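Local coordinates for CBS domain containing membrane protein (Sphaerobacter thermophilus, PDB 4ESY) that is of unknown function but carries a C-terminal pair of CBS motifs, captured here, which probably serves a regulatory, ligand-sensing role as in related CBS-pair proteins, at residues 136-141 / 150-155; 18-23 / 122-127. One frame throughout, in Å; residues are numbered along the deposited sequence.

Contact 1 (136-141 / 150-155)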
ATOM      1  N   ILE B 136       5.324  -6.487  11.694  1.00 54.62           N
ATOM      2  CA  ILE B 136       4.184  -5.602  11.504  1.00 52.45           C
ATOM      3  C   ILE B 136       4.344  -4.794  10.240  1.00 48.49           C
ATOM      4  O   ILE B 136       5.397  -4.819   9.624  1.00 48.42           O
ATOM      5  CB  ILE B 136       3.980  -4.670  12.709  1.00 51.61           C
ATOM      6  CG1 ILE B 136       5.251  -3.877  12.998  1.00 48.38           C
ATOM      7  CG2 ILE B 136       3.584  -5.487  13.929  1.00 55.90           C
ATOM      8  CD1 ILE B 136       5.212  -3.172  14.328  1.00 49.38           C
ATOM      9  N   HIS B 137       3.293  -4.081   9.848  1.00 45.72           N
ATOM     10  CA  HIS B 137       3.306  -3.339   8.588  1.00 41.58           C
ATOM     11  C   HIS B 137       3.272  -1.818   8.734  1.00 38.30           C
ATOM     12  O   HIS B 137       3.443  -1.090   7.734  1.00 36.79           O
ATOM     13  CB  HIS B 137       2.152  -3.778   7.700  1.00 47.57           C
ATOM     14  CG  HIS B 137       2.211  -5.224   7.312  1.00 54.38           C
ATOM     15  ND1 HIS B 137       3.051  -5.695   6.322  1.00 54.85           N
ATOM     16  CD2 HIS B 137       1.552  -6.303   7.797  1.00 58.13           C
ATOM     17  CE1 HIS B 137       2.898  -7.003   6.208  1.00 59.52           C
ATOM     18  NE2 HIS B 137       1.991  -7.396   7.089  1.00 62.20           N
ATOM     19  N   ARG B 138       3.062  -1.340   9.959  1.00 35.39           N
ATOM     20  CA  ARG B 138       2.887   0.093  10.189  1.00 35.83           C
ATOM     21  C   ARG B 138       3.388   0.443  11.566  1.00 33.16           C
ATOM     22  O   ARG B 138       3.068  -0.261  12.507  1.00 33.51           O
ATOM     23  CB  ARG B 138       1.401   0.434  10.203  1.00 43.84           C
ATOM     24  CG  ARG B 138       0.845   0.902   8.897  1.00 50.47           C
ATOM     25  CD  ARG B 138      -0.668   1.027   9.012  1.00 58.05           C
ATOM     26  NE  ARG B 138      -1.324  -0.267   8.982  1.00 66.07           N
ATOM     27  CZ  ARG B 138      -1.767  -0.847   7.870  1.00 70.14           C
ATOM     28  NH1 ARG B 138      -1.615  -0.239   6.697  1.00 69.59           N
ATOM     29  NH2 ARG B 138      -2.367  -2.030   7.931  1.00 73.55           N
ATOM     30  N   ILE B 139       4.099   1.560  11.698  1.00 29.00           N
ATOM     31  CA  ILE B 139       4.527   2.029  13.011  1.00 28.18           C
ATOM     32  C   ILE B 139       4.328   3.525  13.104  1.00 22.92           C
ATOM     33  O   ILE B 139       4.905   4.260  12.293  1.00 23.10           O
ATOM     34  CB  ILE B 139       6.024   1.736  13.242  1.00 29.53           C
ATOM     35  CG1 ILE B 139       6.244   0.215  13.343  1.00 34.20           C
ATOM     36  CG2 ILE B 139       6.536   2.457  14.528  1.00 28.63           C
ATOM     37  CD1 ILE B 139       7.722  -0.228  13.327  1.00 34.08           C
ATOM     38  N   PRO B 140       3.573   3.978  14.115  1.00 22.61           N
ATOM     39  CA  PRO B 140       3.341   5.398  14.376  1.00 24.56           C
ATOM     40  C   PRO B 140       4.608   6.115  14.904  1.00 26.18           C
ATOM     41  O   PRO B 140       5.400   5.540  15.644  1.00 27.95           O
ATOM     42  CB  PRO B 140       2.190   5.398  15.415  1.00 26.19           C
ATOM     43  CG  PRO B 140       2.298   4.092  16.108  1.00 29.64           C
ATOM     44  CD  PRO B 140       2.866   3.113  15.083  1.00 27.58           C
ATOM     45  N   VAL B 141       4.816   7.345  14.456  1.00 25.49           N
ATOM     46  CA  VAL B 141       5.929   8.165  14.926  1.00 23.79           C
ATOM     47  C   VAL B 141       5.321   9.239  15.810  1.00 26.08           C
ATOM     48  O   VAL B 141       4.357   9.898  15.438  1.00 26.21           O
ATOM     49  CB  VAL B 141       6.740   8.772  13.760  1.00 22.69           C
ATOM     50  CG1 VAL B 141       7.993   9.469  14.279  1.00 23.92           C
ATOM     51  CG2 VAL B 141       7.135   7.675  12.764  1.00 22.41           C
ATOM     52  N   ILE B 150       3.029   8.073  10.241  1.00 26.39           N
ATOM     53  CA  ILE B 150       2.973   6.614  10.297  1.00 26.35           C
ATOM     54  C   ILE B 150       3.929   6.105   9.234  1.00 24.31           C
ATOM     55  O   ILE B 150       3.871   6.538   8.092  1.00 26.32           O
ATOM     56  CB  ILE B 150       1.572   6.031  10.029  1.00 28.74           C
ATOM     57  CG1 ILE B 150       0.633   6.257  11.206  1.00 29.28           C
ATOM     58  CG2 ILE B 150       1.666   4.497   9.826  1.00 31.80           C
ATOM     59  CD1 ILE B 150      -0.840   5.876  10.907  1.00 37.91           C
ATOM     60  N   VAL B 151       4.846   5.234   9.623  1.00 20.16           N
ATOM     61  CA  VAL B 151       5.806   4.700   8.670  1.00 22.13           C
ATOM     62  C   VAL B 151       5.318   3.298   8.303  1.00 24.41           C
ATOM     63  O   VAL B 151       4.979   2.493   9.181  1.00 23.14           O
ATOM     64  CB  VAL B 151       7.219   4.648   9.272  1.00 24.74           C
ATOM     65  CG1 VAL B 151       8.168   3.767   8.402  1.00 25.64           C
ATOM     66  CG2 VAL B 151       7.760   6.063   9.444  1.00 23.05           C
ATOM     67  N   THR B 152       5.194   3.035   7.011  1.00 25.33           N
ATOM     68  CA  THR B 152       4.734   1.722   6.568  1.00 25.63           C
ATOM     69  C   THR B 152       5.885   0.893   5.993  1.00 23.95           C
ATOM     70  O   THR B 152       6.955   1.408   5.684  1.00 22.53           O
ATOM     71  CB  THR B 152       3.677   1.852   5.470  1.00 27.22           C
ATOM     72  OG1 THR B 152       4.283   2.498   4.343  1.00 25.58           O
ATOM     73  CG2 THR B 152       2.512   2.713   5.966  1.00 30.04           C
ATOM     74  N   ARG B 153       5.619  -0.389   5.802  1.00 26.58           N
ATOM     75  CA  ARG B 153       6.570  -1.282   5.162  1.00 29.33           C
ATOM     76  C   ARG B 153       6.856  -0.770   3.739  1.00 25.83           C
ATOM     77  O   ARG B 153       7.997  -0.733   3.334  1.00 23.33           O
ATOM     78  CB  ARG B 153       6.035  -2.719   5.185  1.00 33.60           C
ATOM     79  CG  ARG B 153       7.007  -3.780   4.739  1.00 37.47           C
ATOM     80  CD  ARG B 153       6.412  -5.179   4.939  1.00 44.06           C
ATOM     81  NE  ARG B 153       6.349  -5.557   6.358  1.00 48.00           N
ATOM     82  CZ  ARG B 153       7.245  -6.338   6.969  1.00 50.92           C
ATOM     83  NH1 ARG B 153       8.275  -6.836   6.282  1.00 52.04           N
ATOM     84  NH2 ARG B 153       7.110  -6.641   8.260  1.00 51.53           N
ATOM     85  N   ARG B 154       5.829  -0.324   3.012  1.00 25.58           N
ATOM     86  CA  ARG B 154       6.050   0.246   1.682  1.00 27.47           C
ATOM     87  C   ARG B 154       7.037   1.424   1.665  1.00 24.41           C
ATOM     88  O   ARG B 154       7.893   1.493   0.774  1.00 22.04           O
ATOM     89  CB  ARG B 154       4.734   0.685   1.016  1.00 33.26           C
ATOM     90  CG  ARG B 154       5.002   1.543  -0.245  1.00 37.62           C
ATOM     91  CD  ARG B 154       3.739   1.979  -1.022  1.00 40.62           C
ATOM     92  NE  ARG B 154       4.080   2.745  -2.227  1.00 41.16           N
ATOM     93  CZ  ARG B 154       3.186   3.422  -2.955  1.00 46.63           C
ATOM     94  NH1 ARG B 154       1.900   3.440  -2.577  1.00 45.74           N
ATOM     95  NH2 ARG B 154       3.566   4.099  -4.047  1.00 47.15           N
ATOM     96  N   ASP B 155       6.888   2.360   2.610  1.00 21.09           N
ATOM     97  CA  ASP B 155       7.844   3.448   2.771  1.00 20.75           C
ATOM     98  C   ASP B 155       9.267   2.917   2.906  1.00 20.29           C
ATOM     99  O   ASP B 155      10.209   3.429   2.296  1.00 22.89           O
ATOM    100  CB  ASP B 155       7.556   4.291   4.033  1.00 20.70           C
ATOM    101  CG  ASP B 155       6.168   4.992   4.006  1.00 32.51           C
ATOM    102  OD1 ASP B 155       5.688   5.350   2.891  1.00 29.31           O
ATOM    103  OD2 ASP B 155       5.567   5.188   5.111  1.00 31.44           O
TER

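Contact 2 (18-23 / 122-127)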
ATOM      1  N   VAL B  18      19.884   7.298   8.381  1.00 26.68           N
ATOM      2  CA  VAL B  18      18.949   8.405   8.133  1.00 27.18           C
ATOM      3  C   VAL B  18      17.903   8.544   9.256  1.00 24.98           C
ATOM      4  O   VAL B  18      17.274   7.570   9.647  1.00 26.53           O
ATOM      5  CB  VAL B  18      18.228   8.152   6.801  1.00 28.41           C
ATOM      6  CG1 VAL B  18      17.065   9.148   6.580  1.00 25.06           C
ATOM      7  CG2 VAL B  18      19.250   8.152   5.631  1.00 26.01           C
ATOM      8  N   PRO B  19      17.712   9.753   9.800  1.00 28.14           N
ATOM      9  CA  PRO B  19      16.700   9.773  10.875  1.00 28.12           C
ATOM     10  C   PRO B  19      15.293   9.697  10.300  1.00 26.72           C
ATOM     11  O   PRO B  19      15.038  10.211   9.207  1.00 26.00           O
ATOM     12  CB  PRO B  19      16.930  11.114  11.592  1.00 29.01           C
ATOM     13  CG  PRO B  19      17.698  11.960  10.600  1.00 31.95           C
ATOM     14  CD  PRO B  19      18.475  11.006   9.705  1.00 30.37           C
ATOM     15  N   ILE B  20      14.412   9.023  11.031  1.00 28.21           N
ATOM     16  CA  ILE B  20      13.002   8.915  10.662  1.00 30.58           C
ATOM     17  C   ILE B  20      12.380  10.214  10.192  1.00 29.33           C
ATOM     18  O   ILE B  20      11.696  10.237   9.173  1.00 28.33           O
ATOM     19  CB  ILE B  20      12.138   8.346  11.822  1.00 38.09           C
ATOM     20  CG1 ILE B  20      12.423   6.868  11.974  1.00 38.53           C
ATOM     21  CG2 ILE B  20      10.655   8.477  11.499  1.00 36.68           C
ATOM     22  CD1 ILE B  20      12.263   6.175  10.652  1.00 42.65           C
ATOM     23  N   ARG B  21      12.617  11.298  10.916  1.00 30.47           N
ATOM     24  CA  ARG B  21      11.955  12.557  10.565  1.00 34.04           C
ATOM     25  C   ARG B  21      12.245  12.976   9.107  1.00 34.80           C
ATOM     26  O   ARG B  21      11.457  13.696   8.505  1.00 35.14           O
ATOM     27  CB  ARG B  21      12.271  13.679  11.571  1.00 39.42           C
ATOM     28  CG  ARG B  21      13.288  14.703  11.084  1.00 47.46           C
ATOM     29  CD  ARG B  21      13.867  15.528  12.227  1.00 53.85           C
ATOM     30  NE  ARG B  21      15.161  14.988  12.636  1.00 58.83           N
ATOM     31  CZ  ARG B  21      15.487  14.692  13.889  1.00 62.90           C
ATOM     32  NH1 ARG B  21      14.614  14.902  14.874  1.00 63.87           N
ATOM     33  NH2 ARG B  21      16.689  14.188  14.153  1.00 64.22           N
ATOM     34  N   ASP B  22      13.345  12.476   8.533  1.00 32.60           N
ATOM     35  CA  ASP B  22      13.701  12.769   7.137  1.00 33.30           C
ATOM     36  C   ASP B  22      12.802  12.046   6.121  1.00 31.21           C
ATOM     37  O   ASP B  22      12.716  12.459   4.986  1.00 32.55           O
ATOM     38  CB  ASP B  22      15.166  12.427   6.850  1.00 38.24           C
ATOM     39  CG  ASP B  22      16.130  13.485   7.350  1.00 44.26           C
ATOM     40  OD1 ASP B  22      15.687  14.548   7.846  1.00 47.01           O
ATOM     41  OD2 ASP B  22      17.350  13.264   7.226  1.00 47.64           O
ATOM     42  N   ILE B  23      12.142  10.966   6.525  1.00 28.20           N
ATOM     43  CA  ILE B  23      11.286  10.252   5.598  1.00 31.11           C
ATOM     44  C   ILE B  23       9.810  10.587   5.772  1.00 32.76           C
ATOM     45  O   ILE B  23       8.983  10.155   4.959  1.00 34.95           O
ATOM     46  CB  ILE B  23      11.498   8.720   5.607  1.00 32.09           C
ATOM     47  CG1 ILE B  23      10.892   8.055   6.842  1.00 33.38           C
ATOM     48  CG2 ILE B  23      12.989   8.390   5.513  1.00 35.87           C
ATOM     49  CD1 ILE B  23      10.979   6.496   6.793  1.00 30.85           C
ATOM     50  N   ASP B 122      14.808   8.662  15.870  1.00 38.13           N
ATOM     51  CA  ASP B 122      15.278   7.278  15.667  1.00 38.96           C
ATOM     52  C   ASP B 122      15.736   7.054  14.202  1.00 33.66           C
ATOM     53  O   ASP B 122      15.307   7.743  13.277  1.00 31.38           O
ATOM     54  CB  ASP B 122      14.155   6.254  15.964  1.00 40.74           C
ATOM     55  CG  ASP B 122      13.737   6.184  17.456  1.00 53.46           C
ATOM     56  OD1 ASP B 122      14.565   6.521  18.344  1.00 54.46           O
ATOM     57  OD2 ASP B 122      12.569   5.741  17.726  1.00 51.68           O
ATOM     58  N   SER B 123      16.554   6.043  13.972  1.00 32.77           N
ATOM     59  CA  SER B 123      17.061   5.820  12.629  1.00 29.80           C
ATOM     60  C   SER B 123      16.150   4.922  11.802  1.00 28.29           C
ATOM     61  O   SER B 123      15.418   4.080  12.315  1.00 29.78           O
ATOM     62  CB  SER B 123      18.465   5.200  12.689  1.00 26.88           C
ATOM     63  OG  SER B 123      18.357   3.878  13.134  1.00 28.92           O
ATOM     64  N   VAL B 124      16.248   5.073  10.494  1.00 25.83           N
ATOM     65  CA  VAL B 124      15.595   4.153   9.569  1.00 25.98           C
ATOM     66  C   VAL B 124      15.914   2.675   9.905  1.00 26.79           C
ATOM     67  O   VAL B 124      15.002   1.840   9.972  1.00 26.81           O
ATOM     68  CB  VAL B 124      15.975   4.510   8.101  1.00 26.29           C
ATOM     69  CG1 VAL B 124      15.777   3.326   7.166  1.00 27.72           C
ATOM     70  CG2 VAL B 124      15.187   5.744   7.635  1.00 25.32           C
ATOM     71  N   GLY B 125      17.193   2.369  10.139  1.00 27.02           N
ATOM     72  CA  GLY B 125      17.605   1.014  10.459  1.00 28.18           C
ATOM     73  C   GLY B 125      16.845   0.467  11.656  1.00 28.95           C
ATOM     74  O   GLY B 125      16.353  -0.657  11.658  1.00 29.88           O
ATOM     75  N   SER B 126      16.691   1.292  12.675  1.00 29.32           N
ATOM     76  CA  SER B 126      16.092   0.818  13.916  1.00 31.47           C
ATOM     77  C   SER B 126      14.574   0.568  13.751  1.00 30.82           C
ATOM     78  O   SER B 126      14.029  -0.392  14.291  1.00 31.59           O
ATOM     79  CB  SER B 126      16.365   1.843  15.024  1.00 34.77           C
ATOM     80  OG  SER B 126      15.551   2.994  14.829  1.00 36.14           O
ATOM     81  N   ILE B 127      13.881   1.422  13.000  1.00 28.14           N
ATOM     82  CA  ILE B 127      12.471   1.167  12.736  1.00 26.43           C
ATOM     83  C   ILE B 127      12.313  -0.048  11.785  1.00 27.71           C
ATOM     84  O   ILE B 127      11.443  -0.893  11.969  1.00 34.80           O
ATOM     85  CB  ILE B 127      11.713   2.464  12.281  1.00 30.15           C
ATOM     86  CG1 ILE B 127      10.206   2.251  12.259  1.00 33.85           C
ATOM     87  CG2 ILE B 127      12.079   2.853  10.901  1.00 31.41           C
ATOM     88  CD1 ILE B 127       9.405   3.582  12.406  1.00 39.62           C
TER

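Contact 1 (136-141 / 150-155)
The antiparallel beta hairpin of the second CBS motif, together with the start of the helix that follows it, pairs Ile139 with Val151 as an antiparallel hydrogen-bonded pair. Ile139 N reaches Val151 O at 2.8 Å, and the return bond from Val151 N to Ile139 O is nearly straight, with 175° at the hydrogen. The pairs on either side, Arg138 with Thr152 and Pro140 with Ile150, are non-hydrogen-bonded and put their side chains on the other face. There CG of Arg138 rests 3.8 Å from Ile150 CG2 and equally near Thr152 CG2, while its NH1 goes on to bond the oxidised cysteine at position 51, in the first CBS motif. Ile139 and Val151 share the opposite face, covered by helix 124-134; farther along the strand, Val141 brings its CG2 to within 3.7 Å of CG2 of Val151.

Where the strand turns into helix 153-157, Thr152 and Asp155 form a capping box: Asp155 N gives to Thr152 OG1, and Thr152 N to Asp155 OD2, from above the carboxylate plane. Arg153 N bonds His137 O at 3.0 Å. With CG anti to its backbone N (chi1 -171°) and the chain bent at chi3, the Arg153 side chain reaches out past His137 toward Ile136, and its NH2 bonds Ile136 O at 2.8 Å. On the way NE passes His137 ND1 at 3.3 Å, the guanidinium and imidazole planes 64° apart.

Arg153 therefore ties the loop before the strand through both its backbone N and its guanidinium, and the cationic group probably polarises the Ile136 carbonyl; a positive charge on the neighbouring imidazole would probably be disfavoured.

Contact 2 (18-23 / 122-127)
Residues 18-23, in the loop between helix 2-17 and strand 31-32, clasp the N-terminus of helix 124-134 of the second CBS motif, the two segments meeting at a single backbone bridge between Pro19 and Ser123.

Two backbone hydrogen bonds flank that bridge. Val124 N gives to Val18 O at 2.8 Å, and Ile20 N to Asp122 O at 2.7 Å, the latter almost perfectly straight. Two CA-H...O contacts accompany them, from Ser123 CA to Val18 O and from Pro19 CA to Asp122 O.

The apolar contacts gather round Val124 and Ile20. CG2 of Val124, anti to its own carbonyl carbon, lies 4.0 Å from Val18 CB, the two valines side by side and pointing the same way; Ile23 CG2 comes to that same methyl obliquely. Ile20 reaches further: its CG1 passes over Asp122 O, its CD1 comes within 4.2 Å of Val124 CG2, and the same CD1 presses on Ile127 CG2 at 3.3 Å, tighter than usual for two carbons, the side chains of the two isoleucines crossing at about a right angle. An alanine at Ile20 would keep the backbone bond to Asp122 O but is likely to open a gap beside Ile127 CG2 where CD1 now presses. Outside the pair, Ile20 also packs on Val141, and Val18 and Ile23 meet apolar and aromatic side chains of a neighbouring chain.

Other polar bonds gather at the start of helix 124-134. Asp122 OD2 takes a bond from Ala119 N. Ser123 is the N-cap, its OG accepting from Ser126 N at 3.1 Å, and Ser126 OG returns a 2.7 Å bond to Ser123 O, in the carbonyl plane on a lone pair; Ser123 O also accepts from Ile127 N.

Along the chain contact 2 closes before contact 1 opens: helix 124-134, whose first turn belongs to contact 2, is followed, after a short loop, by strand 138-143 of contact 1. Their centres lie about 11 Å apart and they touch directly. Ile127 bridges them, its CG1 3.7 Å from Ile139 CD1 and its CD1 against Val151 CB, while Ile20 CG2 packs on Val141 CG2 and Ile23 CD1 approaches Val151 CG2. The hairpin face bearing Ile139 and Val151 thus shares one hydrophobic core with the helix and with 18-23, so the loop after helix 2-17 is built against the second CBS motif, joining the two halves of the CBS pair.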